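Local coordinates for cytokinin riboside 5'-monophosphate phosphoribohydrolase (Streptomyces coelicolor, PDB 5ZI9), which belongs to the LOG-type family of the SLOG clan, Rossmann-like alpha/beta proteins, and forms here an assembly of six copies of one chain, at residues B[73-78]-B[169-174]; B[79-84]-B[111-116]; B[199-204]-B[232-237]. All blocks are in the same frame, centred on the assembly; numbering follows the deposited sequence.

Interaction 1: residues B[73-78]-B[169-174]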
loop_
_atom_site.group_PDB
_atom_site.type_symbol
_atom_site.label_atom_id
_atom_site.label_comp_id
_atom_site.label_asym_id
_atom_site.label_seq_id
_atom_site.Cartn_x
_atom_site.Cartn_y
_atom_site.Cartn_z
ATOM N N PRO B 73 -8.028 -6.981 -27.183
ATOM C CA PRO B 73 -7.343 -8.251 -27.347
ATOM C C PRO B 73 -6.054 -8.127 -28.135
ATOM O O PRO B 73 -6.062 -7.473 -29.186
ATOM C CB PRO B 73 -8.347 -9.046 -28.156
ATOM C CG PRO B 73 -9.658 -8.579 -27.653
ATOM C CD PRO B 73 -9.485 -7.172 -27.145
ATOM N N ALA B 74 -4.959 -8.721 -27.643
ATOM C CA ALA B 74 -3.656 -8.538 -28.290
ATOM C C ALA B 74 -2.890 -9.803 -28.443
ATOM O O ALA B 74 -3.214 -10.797 -27.820
ATOM C CB ALA B 74 -2.815 -7.556 -27.506
ATOM N N ILE B 75 -1.876 -9.742 -29.297
ATOM C CA ILE B 75 -0.878 -10.795 -29.445
ATOM C C ILE B 75 0.496 -10.170 -29.197
ATOM O O ILE B 75 0.759 -9.082 -29.655
ATOM C CB ILE B 75 -0.930 -11.410 -30.856
ATOM C CG1 ILE B 75 -2.234 -12.187 -31.051
ATOM C CG2 ILE B 75 0.298 -12.267 -31.156
ATOM C CD1 ILE B 75 -2.434 -13.371 -30.138
ATOM N N SER B 76 1.356 -10.863 -28.473
ATOM C CA SER B 76 2.682 -10.339 -28.167
ATOM C C SER B 76 3.678 -10.956 -29.121
ATOM O O SER B 76 3.749 -12.179 -29.214
ATOM C CB SER B 76 3.094 -10.621 -26.720
ATOM O OG SER B 76 2.431 -9.745 -25.832
ATOM N N VAL B 77 4.442 -10.099 -29.810
ATOM C CA VAL B 77 5.389 -10.527 -30.846
ATOM C C VAL B 77 6.821 -10.279 -30.425
ATOM O O VAL B 77 7.139 -9.234 -29.893
ATOM C CB VAL B 77 5.085 -9.830 -32.193
ATOM C CG1 VAL B 77 6.064 -10.297 -33.276
ATOM C CG2 VAL B 77 3.647 -10.134 -32.566
ATOM N N PHE B 78 7.664 -11.267 -30.661
ATOM C CA PHE B 78 9.060 -11.262 -30.221
ATOM C C PHE B 78 9.912 -11.651 -31.386
ATOM O O PHE B 78 9.468 -12.305 -32.334
ATOM C CB PHE B 78 9.310 -12.282 -29.099
ATOM C CG PHE B 78 8.453 -12.065 -27.904
ATOM C CD1 PHE B 78 8.831 -11.158 -26.917
ATOM C CD2 PHE B 78 7.225 -12.717 -27.797
ATOM C CE1 PHE B 78 7.996 -10.925 -25.846
ATOM C CE2 PHE B 78 6.420 -12.508 -26.716
ATOM C CZ PHE B 78 6.793 -11.600 -25.751
ATOM N N GLY B 169 -1.733 -14.763 -27.070
ATOM C CA GLY B 169 -0.820 -15.704 -27.685
ATOM C C GLY B 169 0.470 -15.023 -28.051
ATOM O O GLY B 169 0.564 -13.778 -28.022
ATOM N N PHE B 170 1.474 -15.845 -28.373
ATOM C CA PHE B 170 2.773 -15.338 -28.825
ATOM C C PHE B 170 3.027 -15.729 -30.270
ATOM O O PHE B 170 2.684 -16.828 -30.708
ATOM C CB PHE B 170 3.954 -15.876 -27.999
ATOM C CG PHE B 170 4.126 -15.245 -26.650
ATOM C CD1 PHE B 170 3.159 -14.421 -26.069
ATOM C CD2 PHE B 170 5.242 -15.554 -25.902
ATOM C CE1 PHE B 170 3.340 -13.872 -24.818
ATOM C CE2 PHE B 170 5.412 -15.017 -24.634
ATOM C CZ PHE B 170 4.468 -14.181 -24.097
ATOM N N VAL B 171 3.665 -14.816 -30.986
ATOM C CA VAL B 171 4.278 -15.145 -32.239
ATOM C C VAL B 171 5.757 -14.787 -32.117
ATOM O O VAL B 171 6.118 -13.699 -31.696
ATOM C CB VAL B 171 3.670 -14.371 -33.409
ATOM C CG1 VAL B 171 4.253 -14.897 -34.698
ATOM C CG2 VAL B 171 2.173 -14.518 -33.423
ATOM N N VAL B 172 6.605 -15.700 -32.524
ATOM C CA VAL B 172 7.967 -15.569 -32.227
ATOM C C VAL B 172 8.698 -15.627 -33.525
ATOM O O VAL B 172 8.876 -16.687 -34.099
ATOM C CB VAL B 172 8.449 -16.698 -31.285
ATOM C CG1 VAL B 172 9.908 -16.515 -30.927
ATOM C CG2 VAL B 172 7.624 -16.720 -30.008
ATOM N N LEU B 173 9.164 -14.471 -33.959
ATOM C CA LEU B 173 10.102 -14.412 -35.060
ATOM C C LEU B 173 11.493 -14.859 -34.623
ATOM O O LEU B 173 11.811 -14.866 -33.436
ATOM C CB LEU B 173 10.175 -12.987 -35.595
ATOM C CG LEU B 173 8.898 -12.585 -36.323
ATOM C CD1 LEU B 173 8.600 -11.135 -36.033
ATOM C CD2 LEU B 173 9.035 -12.831 -37.817
ATOM N N PRO B 174 12.341 -15.215 -35.591
ATOM C CA PRO B 174 13.688 -15.657 -35.265
ATOM C C PRO B 174 14.413 -14.678 -34.343
ATOM O O PRO B 174 14.543 -13.495 -34.693
ATOM C CB PRO B 174 14.358 -15.725 -36.640
ATOM C CG PRO B 174 13.245 -16.058 -37.556
ATOM C CD PRO B 174 12.100 -15.237 -37.045
#
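F78 lays the CE2 corner of its ring over the middle of the F170 ring, an edge-to-face pair with centroids 4.6 Å apart and planes inclined at 55°. With CG anti to its carbonyl carbon (chi1 -76°), F170 stands its ring beside S76, whose CB is 3.8 Å from F170 CE1. Serine suits this spot: it is small enough to sit next to the ring, and its OG is hydrogen-bonded to the backbone O of F163, whose own ring meets F78 edge to face. S76, F78 and F170 rise from one face of a parallel Rossmann-type sheet, in which strand 74-78 is the middle strand and strand 167-172 its neighbour. S76 binds through both backbone groups, its N to G169 O (3.1 Å) and its O to V171 N (3.2 Å). F78 N then reaches V171 O, and F78 O takes L173 N at 2.7 Å. On the other face, I75 CG2 touches V171 CG2 at 3.7 Å; both branched residues also meet V246 of helix 239-249. Having no side chain, G169 lets I75 CD1 settle 3.4 Å from its N. Further along, V77 CG1 packs on L173 CD1 at 3.8 Å, beside helix 88-102.

Interaction 2: residues B[79-84]-B[111-116]. With EDO (1,2-ethanediol), chain J.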
loop_
_atom_site.group_PDB
_atom_site.type_symbol
_atom_site.label_atom_id
_atom_site.label_comp_id
_atom_site.label_asym_id
_atom_site.label_seq_id
_atom_site.Cartn_x
_atom_site.Cartn_y
_atom_site.Cartn_z
ATOM N N GLY B 79 11.160 -11.280 -31.279
ATOM C CA GLY B 79 12.109 -11.554 -32.309
ATOM C C GLY B 79 13.297 -10.663 -32.100
ATOM O O GLY B 79 13.231 -9.699 -31.328
ATOM N N SER B 80 14.368 -10.994 -32.811
ATOM C CA SER B 80 15.654 -10.295 -32.730
ATOM C C SER B 80 15.579 -8.788 -32.845
ATOM O O SER B 80 14.834 -8.244 -33.668
ATOM C CB SER B 80 16.603 -10.808 -33.794
ATOM O OG SER B 80 17.843 -10.157 -33.709
ATOM N N ALA B 81 16.375 -8.145 -31.994
ATOM C CA ALA B 81 16.593 -6.694 -32.017
ATOM C C ALA B 81 17.468 -6.247 -33.200
ATOM O O ALA B 81 17.397 -5.088 -33.615
ATOM C CB ALA B 81 17.231 -6.237 -30.704
ATOM N N ARG B 82 18.245 -7.180 -33.742
ATOM C CA ARG B 82 19.301 -6.887 -34.678
ATOM C C ARG B 82 18.891 -7.112 -36.115
ATOM O O ARG B 82 19.643 -6.814 -37.014
ATOM C CB ARG B 82 20.496 -7.768 -34.345
ATOM C CG ARG B 82 20.832 -7.749 -32.863
ATOM C CD ARG B 82 21.957 -8.684 -32.467
ATOM N NE ARG B 82 22.086 -8.737 -30.999
ATOM C CZ ARG B 82 23.184 -9.120 -30.335
ATOM N NH1 ARG B 82 24.290 -9.524 -30.985
ATOM N NH2 ARG B 82 23.175 -9.130 -28.998
ATOM N N THR B 83 17.701 -7.633 -36.353
ATOM C CA THR B 83 17.257 -7.907 -37.712
ATOM C C THR B 83 17.327 -6.627 -38.583
ATOM O O THR B 83 16.728 -5.614 -38.221
ATOM C CB THR B 83 15.831 -8.468 -37.691
ATOM O OG1 THR B 83 15.844 -9.701 -36.969
ATOM C CG2 THR B 83 15.335 -8.740 -39.058
ATOM N N PRO B 84 18.089 -6.672 -39.711
ATOM C CA PRO B 84 18.166 -5.552 -40.677
ATOM C C PRO B 84 16.847 -5.297 -41.382
ATOM O O PRO B 84 16.097 -6.241 -41.615
ATOM C CB PRO B 84 19.211 -6.021 -41.701
ATOM C CG PRO B 84 19.978 -7.089 -41.006
ATOM C CD PRO B 84 19.013 -7.760 -40.096
ATOM N N GLY B 111 9.173 -3.006 -28.132
ATOM C CA GLY B 111 9.398 -1.604 -28.473
ATOM C C GLY B 111 10.795 -1.355 -29.030
ATOM O O GLY B 111 11.170 -0.218 -29.258
ATOM N N GLY B 112 11.566 -2.408 -29.277
ATOM C CA GLY B 112 12.897 -2.236 -29.801
ATOM C C GLY B 112 12.965 -2.039 -31.305
ATOM O O GLY B 112 11.956 -1.824 -31.967
ATOM N N PRO B 113 14.169 -2.118 -31.851
ATOM C CA PRO B 113 14.445 -2.197 -33.270
ATOM C C PRO B 113 14.273 -3.625 -33.817
ATOM O O PRO B 113 13.727 -4.497 -33.116
ATOM C CB PRO B 113 15.898 -1.771 -33.337
ATOM C CG PRO B 113 16.468 -2.304 -32.072
ATOM C CD PRO B 113 15.405 -2.043 -31.058
ATOM N N GLY B 114 14.715 -3.832 -35.066
ATOM C CA GLY B 114 14.661 -5.128 -35.747
ATOM C C GLY B 114 13.240 -5.684 -35.941
ATOM O O GLY B 114 12.302 -4.963 -36.315
ATOM N N ALA B 115 13.093 -6.972 -35.654
ATOM C CA ALA B 115 11.812 -7.648 -35.737
ATOM C C ALA B 115 10.704 -7.018 -34.873
ATOM O O ALA B 115 9.530 -7.070 -35.218
ATOM C CB ALA B 115 12.013 -9.099 -35.368
ATOM N N MET B 116 11.062 -6.435 -33.737
ATOM C CA MET B 116 10.052 -5.732 -32.911
ATOM C C MET B 116 9.470 -4.563 -33.684
ATOM O O MET B 116 8.256 -4.401 -33.767
ATOM C CB MET B 116 10.664 -5.221 -31.590
ATOM C CG MET B 116 10.820 -6.297 -30.528
ATOM S SD MET B 116 11.903 -5.851 -29.171
ATOM C CE MET B 116 13.483 -5.860 -30.022
HETATM C C1 EDO J . 13.088 -9.486 -26.204
HETATM O O1 EDO J . 11.991 -8.565 -25.945
HETATM C C2 EDO J . 13.330 -9.610 -27.729
HETATM O O2 EDO J . 12.093 -9.751 -28.462
#
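M116 reaches back from the first turn of helix 115-125 to touch A81 and G79. Its CB lies 3.5 Å from the carbonyl O of P113, inside its own turn, and CG carries the chain onward in extended form. SD accepts a weak hydrogen bond from G112 N and stands 4.0 Å from O2 of a bound 1,2-ethanediol. A bend at the last torsion (chi3 -70°) then swings CE onto A81, 3.8 Å from its CB, with G79 O a little farther off. An unbranched, flexible methionine can follow this path, and G112, having no side chain, makes room for CE. One hydrogen bond joins the loop to the start of the helix, from A115 N to S80 O (2.9 Å), with the donor almost in line with the carbonyl. A115 CB packs 3.8 Å from G79 C, where glycine leaves space for the methyl. G114, the N-cap, has positive phi and directs its CA at T83 O (3.3 Å), so close to the other loop that a side chain would collide with it. S80 OG closes an ST turn by accepting from R82 N. A81 N and R82 NH2 bind a citrate anion which, like the ethanediol, probably came from the crystallisation liquor but may mark a pocket. The glycine-rich turn, with G111, G112 and G114 leading into the helix that A115 begins, is consistent with the strand-turn-helix of Rossmann-type folds.

Interaction 3: residues B[199-204]-B[232-237]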
loop_
_atom_site.group_PDB
_atom_site.type_symbol
_atom_site.label_atom_id
_atom_site.label_comp_id
_atom_site.label_asym_id
_atom_site.label_seq_id
_atom_site.Cartn_x
_atom_site.Cartn_y
_atom_site.Cartn_z
ATOM N N PRO B 199 -2.021 -19.852 -27.841
ATOM C CA PRO B 199 -1.264 -20.270 -28.983
ATOM C C PRO B 199 0.090 -19.645 -29.030
ATOM O O PRO B 199 0.223 -18.420 -28.836
ATOM C CB PRO B 199 -2.073 -19.735 -30.160
ATOM C CG PRO B 199 -2.928 -18.663 -29.615
ATOM C CD PRO B 199 -3.257 -19.149 -28.246
ATOM N N ILE B 200 1.076 -20.481 -29.318
ATOM C CA ILE B 200 2.457 -20.058 -29.469
ATOM C C ILE B 200 2.902 -20.491 -30.857
ATOM O O ILE B 200 2.898 -21.662 -31.144
ATOM C CB ILE B 200 3.329 -20.730 -28.406
ATOM C CG1 ILE B 200 2.902 -20.295 -27.016
ATOM C CG2 ILE B 200 4.787 -20.365 -28.565
ATOM C CD1 ILE B 200 3.453 -21.207 -25.936
ATOM N N VAL B 201 3.324 -19.555 -31.693
ATOM C CA VAL B 201 3.714 -19.850 -33.060
ATOM C C VAL B 201 5.133 -19.377 -33.318
ATOM O O VAL B 201 5.429 -18.217 -33.131
ATOM C CB VAL B 201 2.761 -19.078 -34.037
ATOM C CG1 VAL B 201 3.192 -19.247 -35.500
ATOM C CG2 VAL B 201 1.285 -19.462 -33.807
ATOM N N LEU B 202 6.003 -20.234 -33.826
ATOM C CA LEU B 202 7.350 -19.800 -34.229
ATOM C C LEU B 202 7.399 -19.580 -35.731
ATOM O O LEU B 202 6.898 -20.372 -36.466
ATOM C CB LEU B 202 8.415 -20.825 -33.853
ATOM C CG LEU B 202 8.332 -21.644 -32.552
ATOM C CD1 LEU B 202 9.705 -22.188 -32.216
ATOM C CD2 LEU B 202 7.823 -20.866 -31.357
ATOM N N PHE B 203 8.035 -18.518 -36.194
ATOM C CA PHE B 203 8.146 -18.253 -37.600
ATOM C C PHE B 203 9.569 -18.530 -38.042
ATOM O O PHE B 203 10.488 -17.952 -37.487
ATOM C CB PHE B 203 7.797 -16.808 -37.874
ATOM C CG PHE B 203 7.587 -16.535 -39.318
ATOM C CD1 PHE B 203 8.674 -16.261 -40.166
ATOM C CD2 PHE B 203 6.311 -16.599 -39.859
ATOM C CE1 PHE B 203 8.478 -16.036 -41.521
ATOM C CE2 PHE B 203 6.117 -16.362 -41.214
ATOM C CZ PHE B 203 7.201 -16.076 -42.044
ATOM N N GLY B 204 9.748 -19.395 -39.046
ATOM C CA GLY B 204 11.052 -19.657 -39.662
ATOM C C GLY B 204 11.500 -21.072 -39.416
ATOM O O GLY B 204 12.228 -21.334 -38.485
ATOM N N LEU B 232 2.672 -27.801 -28.245
ATOM C CA LEU B 232 2.291 -26.537 -27.602
ATOM C C LEU B 232 2.702 -25.319 -28.412
ATOM O O LEU B 232 2.344 -24.196 -28.060
ATOM C CB LEU B 232 2.851 -26.458 -26.175
ATOM C CG LEU B 232 2.404 -27.613 -25.262
ATOM C CD1 LEU B 232 3.106 -27.515 -23.919
ATOM C CD2 LEU B 232 0.890 -27.580 -25.081
ATOM N N PHE B 233 3.459 -25.553 -29.473
ATOM C CA PHE B 233 3.763 -24.530 -30.431
ATOM C C PHE B 233 3.624 -25.094 -31.835
ATOM O O PHE B 233 3.557 -26.292 -31.978
ATOM C CB PHE B 233 5.161 -23.991 -30.198
ATOM C CG PHE B 233 6.269 -25.029 -30.290
ATOM C CD1 PHE B 233 6.624 -25.803 -29.194
ATOM C CD2 PHE B 233 7.009 -25.177 -31.453
ATOM C CE1 PHE B 233 7.666 -26.713 -29.269
ATOM C CE2 PHE B 233 8.067 -26.092 -31.532
ATOM C CZ PHE B 233 8.396 -26.861 -30.442
ATOM N N HIS B 234 3.537 -24.230 -32.847
ATOM C CA HIS B 234 3.572 -24.652 -34.260
ATOM C C HIS B 234 4.724 -23.902 -34.911
ATOM O O HIS B 234 5.013 -22.792 -34.546
ATOM C CB HIS B 234 2.232 -24.406 -35.002
ATOM C CG HIS B 234 0.998 -24.531 -34.130
ATOM N ND1 HIS B 234 0.054 -25.533 -34.288
ATOM C CD2 HIS B 234 0.544 -23.764 -33.101
ATOM C CE1 HIS B 234 -0.917 -25.378 -33.398
ATOM N NE2 HIS B 234 -0.643 -24.314 -32.662
ATOM N N VAL B 235 5.405 -24.531 -35.843
ATOM C CA VAL B 235 6.415 -23.888 -36.629
ATOM C C VAL B 235 5.872 -23.691 -38.046
ATOM O O VAL B 235 5.335 -24.602 -38.644
ATOM C CB VAL B 235 7.665 -24.746 -36.689
ATOM C CG1 VAL B 235 8.761 -24.065 -37.518
ATOM C CG2 VAL B 235 8.133 -25.064 -35.275
ATOM N N THR B 236 6.069 -22.507 -38.600
ATOM C CA THR B 236 5.558 -22.170 -39.913
ATOM C C THR B 236 6.464 -21.177 -40.634
ATOM O O THR B 236 7.269 -20.476 -40.016
ATOM C CB THR B 236 4.126 -21.627 -39.800
ATOM O OG1 THR B 236 3.548 -21.550 -41.096
ATOM C CG2 THR B 236 4.080 -20.270 -39.164
ATOM N N ASP B 237 6.358 -21.155 -41.955
ATOM C CA ASP B 237 7.011 -20.129 -42.743
ATOM C C ASP B 237 5.983 -19.222 -43.374
ATOM O O ASP B 237 6.360 -18.330 -44.093
ATOM C CB ASP B 237 7.891 -20.766 -43.797
ATOM C CG ASP B 237 9.097 -21.465 -43.196
ATOM O OD1 ASP B 237 9.850 -20.881 -42.388
ATOM O OD2 ASP B 237 9.320 -22.620 -43.540
#
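F233 holds CG between its backbone N and carbonyl carbon (chi1 59°), which brings CD2 to 3.9 Å from L202 CG; F203 holds CG anti to its N (chi1 -167°), which extends the ring across T236 and D237. The two strands belong to a beta-alpha-beta crossover in which strand 200-203 leads through helix 205-220 to strand 234-236, the outermost strand on this side of the chain's parallel sheet. H234 is gripped twice through its backbone: its N donates to I200 O, and its O accepts from L202 N at 2.8 Å. T236 repeats the pattern, its N bonded to L202 O and its O taking G204 N at 2.9 Å.

L202 and F233 lie on the face covered by helices 177-191 and 205-220, where large apolar groups fill the interface between sheet and helices; I200 CG2 adds a contact with F233 CB at 4.0 Å. On the face of V201 and T236, covered by helix 239-249, V201 CG1 packs on T236 CG2 at 3.9 Å. Threonine serves both needs here, since its methyl joins the apolar layer while OG1 bonds to E241 and to D238 N. The H234 ring brings CD2 to 3.7 Å from I200 O, which lies at the ring edge, and its NE2 is bonded to E249.

Where the strands end, the F203 ring carries T236 O over one face, and its CZ comes to 3.2 Å from D237 O. G204 is the N-cap of helix 205-220 and has a positive phi that glycine adopts easily. Beside it, D237 turns its carboxylate toward the helix start, with OD2 bonded to S205 OG and OD1 3.2 Å from G204 CA.

In the fold
After an N-terminal hairpin and two helices the chain enters strand 74-78, the first strand of the parallel sheet, and interaction 1 closes a loop of 90 residues when strand 167-172 pairs with it. Interaction 2 is nested within that loop: the turn after strand 74-78 meets the glycine-rich turn before helix 115-125. The two touch directly, through a probable hydrogen bond between S80 N and P174 O and through L173 packing on G79 and A115. Interaction 3 follows in series, closing the shorter crossover between 199-204 and 232-237. It shares the sheet with interaction 1, since V172 N probably bonds V201 O. Interactions 2 and 3 do not touch, their nearest atoms being about 8 Å apart.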